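Uncharacterized metal-dependent hydrolase (Pyrococcus horikoshii, PDB 3IGH) is of unknown function but probably acts as a metal-dependent amidohydrolase that hydrolyses carbon-nitrogen bonds other than peptide bonds. Local coordinates at residues A[205-210]-A[216-221]; A[267-272]-A[278-283]. All coordinates share one frame; numbering follows the deposited sequence.

Interaction 1. Residues A[205-210]-A[216-221]; sequences VSFMSV and RALFYL
Leu218 on helix 212-223 presses its CD1 methyl against Phe207 and Val210 of strand 202-210, a contact between the first two elements of the beta-alpha-beta unit completed by strand 230-235 in the TIM-barrel amidohydrolase fold. The methyl comes within 3.8 Å of Phe207 CD2, meeting the ring obliquely, and within 3.9 Å of Val210 CG1, where the two side chains reach toward each other tip to tip. One methyl therefore serves both partners, and the contact is purely apolar and buried. Phe207 leaves the strand on the helix side, and with CG anti to the backbone N (chi1 176°) its ring lies beside its own carbonyl carbon, where its CD2 meets the Leu218 methyl. The neighbouring strand continues this layer, with Val231 touching Phe207 and Ala233 touching Val210. The helix is in turn flanked by helix 183-199, whose Tyr186 and Val187 meet Ala217. Farther round the helix, Phe219 makes an edge-to-face ring contact with Phe251 of the second subunit, so the same helix packs inward on the barrel strand and outward on the dimer partner. Within the strand segment itself, Val210 CG2 sits over the centre of the Phe207 ring, 3.5 Å above its plane.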
loop_
_atom_site.group_PDB
_atom_site.type_symbol
_atom_site.label_atom_id
_atom_site.label_comp_id
_atom_site.label_asym_id
_atom_site.label_seq_id
_atom_site.Cartn_x
_atom_site.Cartn_y
_atom_site.Cartn_z
ATOM N N VAL A 205 1.177 7.232 -15.023
ATOM C CA VAL A 205 2.495 6.861 -15.539
ATOM C C VAL A 205 2.950 5.524 -14.963
ATOM O O VAL A 205 2.502 5.137 -13.879
ATOM C CB VAL A 205 3.608 7.950 -15.228
ATOM C CG1 VAL A 205 3.259 9.339 -15.822
ATOM C CG2 VAL A 205 3.891 8.083 -13.723
ATOM N N SER A 206 3.811 4.817 -15.696
ATOM C CA SER A 206 4.706 3.846 -15.073
ATOM C C SER A 206 6.062 4.504 -14.890
ATOM O O SER A 206 6.707 4.926 -15.860
ATOM C CB SER A 206 4.878 2.574 -15.900
ATOM O OG SER A 206 3.644 1.924 -16.118
ATOM N N PHE A 207 6.470 4.594 -13.634
ATOM C CA PHE A 207 7.730 5.218 -13.240
ATOM C C PHE A 207 8.737 4.077 -13.142
ATOM O O PHE A 207 8.634 3.224 -12.272
ATOM C CB PHE A 207 7.512 5.972 -11.912
ATOM C CG PHE A 207 8.748 6.615 -11.299
ATOM C CD1 PHE A 207 9.985 6.666 -11.954
ATOM C CD2 PHE A 207 8.637 7.218 -10.042
ATOM C CE1 PHE A 207 11.109 7.250 -11.331
ATOM C CE2 PHE A 207 9.739 7.817 -9.424
ATOM C CZ PHE A 207 10.976 7.833 -10.068
ATOM N N MET A 208 9.697 4.070 -14.065
ATOM C CA MET A 208 10.691 2.992 -14.183
ATOM C C MET A 208 11.978 3.266 -13.422
ATOM O O MET A 208 12.444 4.395 -13.399
ATOM C CB MET A 208 11.022 2.769 -15.655
ATOM C CG MET A 208 9.777 2.797 -16.549
ATOM S SD MET A 208 8.614 1.482 -16.114
ATOM C CE MET A 208 9.733 0.155 -16.482
ATOM N N SER A 209 12.551 2.202 -12.846
ATOM C CA SER A 209 13.773 2.247 -12.021
ATOM C C SER A 209 13.645 3.199 -10.839
ATOM O O SER A 209 14.443 4.128 -10.657
ATOM C CB SER A 209 15.036 2.513 -12.854
ATOM O OG SER A 209 15.217 1.480 -13.802
ATOM N N VAL A 210 12.620 2.956 -10.035
ATOM C CA VAL A 210 12.439 3.700 -8.797
ATOM C C VAL A 210 13.500 3.193 -7.818
ATOM O O VAL A 210 13.505 2.005 -7.468
ATOM C CB VAL A 210 10.999 3.473 -8.224
ATOM C CG1 VAL A 210 10.817 4.165 -6.880
ATOM C CG2 VAL A 210 9.958 3.964 -9.205
ATOM N N ARG A 216 10.990 6.302 -1.145
ATOM C CA ARG A 216 10.654 7.035 0.092
ATOM C C ARG A 216 9.837 8.297 -0.192
ATOM O O ARG A 216 8.882 8.602 0.523
ATOM C CB ARG A 216 11.913 7.427 0.866
ATOM C CG ARG A 216 12.650 6.281 1.512
ATOM C CD ARG A 216 13.793 6.854 2.345
ATOM N NE ARG A 216 14.548 5.811 3.017
ATOM C CZ ARG A 216 14.272 5.364 4.236
ATOM N NH1 ARG A 216 15.015 4.406 4.767
ATOM N NH2 ARG A 216 13.255 5.874 4.925
ATOM N N ALA A 217 10.233 9.026 -1.234
ATOM C CA ALA A 217 9.534 10.233 -1.667
ATOM C C ALA A 217 8.107 9.918 -2.121
ATOM O O ALA A 217 7.159 10.624 -1.766
ATOM C CB ALA A 217 10.314 10.905 -2.795
ATOM N N LEU A 218 7.961 8.858 -2.912
ATOM C CA LEU A 218 6.642 8.435 -3.388
ATOM C C LEU A 218 5.698 8.059 -2.246
ATOM O O LEU A 218 4.535 8.477 -2.247
ATOM C CB LEU A 218 6.759 7.280 -4.395
ATOM C CG LEU A 218 7.315 7.595 -5.792
ATOM C CD1 LEU A 218 7.589 6.299 -6.547
ATOM C CD2 LEU A 218 6.373 8.521 -6.590
ATOM N N PHE A 219 6.208 7.282 -1.283
ATOM C CA PHE A 219 5.461 6.928 -0.070
ATOM C C PHE A 219 5.026 8.182 0.705
ATOM O O PHE A 219 3.890 8.272 1.155
ATOM C CB PHE A 219 6.292 6.017 0.855
ATOM C CG PHE A 219 6.313 4.562 0.448
ATOM C CD1 PHE A 219 5.155 3.918 -0.004
ATOM C CD2 PHE A 219 7.479 3.823 0.566
ATOM C CE1 PHE A 219 5.177 2.561 -0.366
ATOM C CE2 PHE A 219 7.514 2.470 0.214
ATOM C CZ PHE A 219 6.359 1.838 -0.259
ATOM N N TYR A 220 5.937 9.142 0.847
ATOM C CA TYR A 220 5.631 10.420 1.497
ATOM C C TYR A 220 4.481 11.152 0.790
ATOM O O TYR A 220 3.493 11.527 1.420
ATOM C CB TYR A 220 6.887 11.310 1.535
ATOM C CG TYR A 220 6.605 12.718 2.015
ATOM C CD1 TYR A 220 6.471 12.998 3.378
ATOM C CD2 TYR A 220 6.452 13.771 1.103
ATOM C CE1 TYR A 220 6.202 14.294 3.821
ATOM C CE2 TYR A 220 6.176 15.059 1.533
ATOM C CZ TYR A 220 6.062 15.315 2.895
ATOM O OH TYR A 220 5.791 16.591 3.321
ATOM N N LEU A 221 4.611 11.330 -0.523
ATOM C CA LEU A 221 3.601 12.042 -1.308
ATOM C C LEU A 221 2.236 11.370 -1.276
ATOM O O LEU A 221 1.222 12.047 -1.165
ATOM C CB LEU A 221 4.068 12.213 -2.755
ATOM C CG LEU A 221 5.193 13.233 -2.976
ATOM C CD1 LEU A 221 5.712 13.106 -4.379
ATOM C CD2 LEU A 221 4.722 14.670 -2.709
#

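Interaction 2. Residues A[267-272]-A[278-283]; sequences GSLGAR and KPYSDD
Arg272 grips Asp282 side-on in a two-pronged salt bridge that ties together two parts of the long loop between strand 256-264 and helix 294-305 of the TIM-barrel fold. Its NE donates to Asp282 OD1 at 2.9 Å, nearly straight at 172°, and its NH2 donates to Asp282 OD2, also at 2.9 Å. Both acceptors lie close to the guanidinium plane, yet the donors approach from above the carboxylate, the two planes being 60° apart. Asp282 OD2 has a second cationic partner in Arg374, so the carboxylate probably offsets the closeness of the two arginines. Arg272 CB sits over the Tyr280 ring face in a CH-pi contact, 3.8 Å from the centroid, and the chain, extended from CG to NE, runs on from there to Asp282. With an alanine here, Asp282 would probably keep Arg374 but lose its other arginine mate, and Tyr280 and Asp283 would lose the packing of CG and CD. Short of the guanidinium, Asp283 CB packs on Arg272 CD at 3.6 Å, while Asp283 OD1 is hydrogen-bonded to Ser285 OG. The Tyr280 hydroxyl is hydrogen-bonded to Ala274 O, and beside it Leu269 CD2 lies 3.8 Å from Tyr280 CE2.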
loop_
_atom_site.group_PDB
_atom_site.type_symbol
_atom_site.label_atom_id
_atom_site.label_comp_id
_atom_site.label_asym_id
_atom_site.label_seq_id
_atom_site.Cartn_x
_atom_site.Cartn_y
_atom_site.Cartn_z
ATOM N N GLY A 267 22.189 -2.183 -23.809
ATOM C CA GLY A 267 22.288 -0.727 -23.767
ATOM C C GLY A 267 21.446 -0.112 -24.865
ATOM O O GLY A 267 20.311 -0.541 -25.110
ATOM N N SER A 268 22.023 0.857 -25.567
ATOM C CA SER A 268 21.280 1.616 -26.572
ATOM C C SER A 268 21.968 1.597 -27.935
ATOM O O SER A 268 23.170 1.358 -28.029
ATOM C CB SER A 268 21.101 3.062 -26.094
ATOM O OG SER A 268 22.362 3.707 -25.941
ATOM N N LEU A 269 21.196 1.862 -28.983
ATOM C CA LEU A 269 21.744 1.916 -30.340
ATOM C C LEU A 269 22.684 3.088 -30.554
ATOM O O LEU A 269 23.653 2.956 -31.289
ATOM C CB LEU A 269 20.641 1.913 -31.392
ATOM C CG LEU A 269 19.922 0.570 -31.517
ATOM C CD1 LEU A 269 18.583 0.777 -32.191
ATOM C CD2 LEU A 269 20.777 -0.487 -32.242
ATOM N N GLY A 270 22.402 4.213 -29.899
ATOM C CA GLY A 270 23.247 5.411 -29.997
ATOM C C GLY A 270 24.683 5.167 -29.591
ATOM O O GLY A 270 25.610 5.524 -30.317
ATOM N N ALA A 271 24.853 4.520 -28.441
ATOM C CA ALA A 271 26.166 4.220 -27.897
ATOM C C ALA A 271 26.738 2.911 -28.448
ATOM O O ALA A 271 27.868 2.539 -28.109
ATOM C CB ALA A 271 26.095 4.170 -26.365
ATOM N N ARG A 272 25.955 2.234 -29.295
ATOM C CA ARG A 272 26.278 0.903 -29.850
ATOM C C ARG A 272 26.436 -0.170 -28.760
ATOM O O ARG A 272 27.254 -1.082 -28.878
ATOM C CB ARG A 272 27.493 0.926 -30.806
ATOM C CG ARG A 272 27.383 1.956 -31.943
ATOM C CD ARG A 272 28.484 1.765 -32.984
ATOM N NE ARG A 272 28.447 2.779 -34.041
ATOM C CZ ARG A 272 28.984 3.994 -33.941
ATOM N NH1 ARG A 272 29.609 4.366 -32.832
ATOM N NH2 ARG A 272 28.888 4.844 -34.955
ATOM N N LYS A 278 24.019 -9.559 -35.323
ATOM C CA LYS A 278 25.134 -9.358 -36.267
ATOM C C LYS A 278 25.776 -8.016 -35.938
ATOM O O LYS A 278 25.108 -7.157 -35.357
ATOM C CB LYS A 278 24.634 -9.380 -37.711
ATOM C CG LYS A 278 24.410 -10.771 -38.266
ATOM C CD LYS A 278 23.875 -10.712 -39.687
ATOM C CE LYS A 278 23.460 -12.089 -40.185
ATOM N NZ LYS A 278 22.698 -12.000 -41.465
ATOM N N PRO A 279 27.074 -7.823 -36.268
ATOM C CA PRO A 279 27.718 -6.555 -35.894
ATOM C C PRO A 279 27.029 -5.284 -36.418
ATOM O O PRO A 279 26.227 -5.354 -37.352
ATOM C CB PRO A 279 29.130 -6.694 -36.475
ATOM C CG PRO A 279 29.363 -8.180 -36.504
ATOM C CD PRO A 279 28.032 -8.735 -36.924
ATOM N N TYR A 280 27.319 -4.156 -35.772
ATOM C CA TYR A 280 26.807 -2.846 -36.190
ATOM C C TYR A 280 27.273 -2.517 -37.600
ATOM O O TYR A 280 28.394 -2.857 -37.987
ATOM C CB TYR A 280 27.264 -1.759 -35.216
ATOM C CG TYR A 280 26.380 -1.668 -33.991
ATOM C CD1 TYR A 280 26.541 -2.549 -32.918
ATOM C CD2 TYR A 280 25.364 -0.718 -33.917
ATOM C CE1 TYR A 280 25.720 -2.474 -31.791
ATOM C CE2 TYR A 280 24.533 -0.630 -32.794
ATOM C CZ TYR A 280 24.719 -1.519 -31.742
ATOM O OH TYR A 280 23.908 -1.443 -30.643
ATOM N N SER A 281 26.400 -1.881 -38.373
ATOM C CA SER A 281 26.720 -1.546 -39.759
ATOM C C SER A 281 27.779 -0.455 -39.883
ATOM O O SER A 281 28.538 -0.440 -40.850
ATOM C CB SER A 281 25.453 -1.186 -40.521
ATOM O OG SER A 281 24.583 -2.299 -40.539
ATOM N N ASP A 282 27.855 0.433 -38.896
ATOM C CA ASP A 282 28.870 1.495 -38.895
ATOM C C ASP A 282 30.005 1.254 -37.898
ATOM O O ASP A 282 30.836 2.138 -37.669
ATOM C CB ASP A 282 28.227 2.873 -38.667
ATOM C CG ASP A 282 27.475 2.975 -37.335
ATOM O OD1 ASP A 282 27.315 1.954 -36.622
ATOM O OD2 ASP A 282 27.036 4.096 -37.001
ATOM N N ASP A 283 30.012 0.068 -37.287
ATOM C CA ASP A 283 31.127 -0.392 -36.453
ATOM C C ASP A 283 31.126 -1.918 -36.461
ATOM O O ASP A 283 30.525 -2.553 -35.581
ATOM C CB ASP A 283 31.023 0.156 -35.022
ATOM C CG ASP A 283 32.294 -0.052 -34.201
ATOM O OD1 ASP A 283 33.204 -0.802 -34.622
ATOM O OD2 ASP A 283 32.379 0.547 -33.108
#

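How the interactions relate
Interaction 1 and interaction 2 lie on opposite sides of the chain's centre, with their centres 32 Å apart and their nearest atoms about 12 Å apart, so neither touches the other. They follow in series along one amidohydrolase chain: 205-210 and 216-221 belong to a strand and helix of the barrel, whereas 267-272 and 278-283 lie in a loop that follows a later strand, 256-264. That strand links them, since Met208 and Ser209 touch its Lys262 and the loop leaves its end. His69, weakly hydrogen-bonded to Met208 O, belongs to the His-x-His motif that binds metal in many amidohydrolases, so interaction 1 probably borders the active-site end of the barrel; His314 of strand 310-315 hydrogen-bonds Gly267 O.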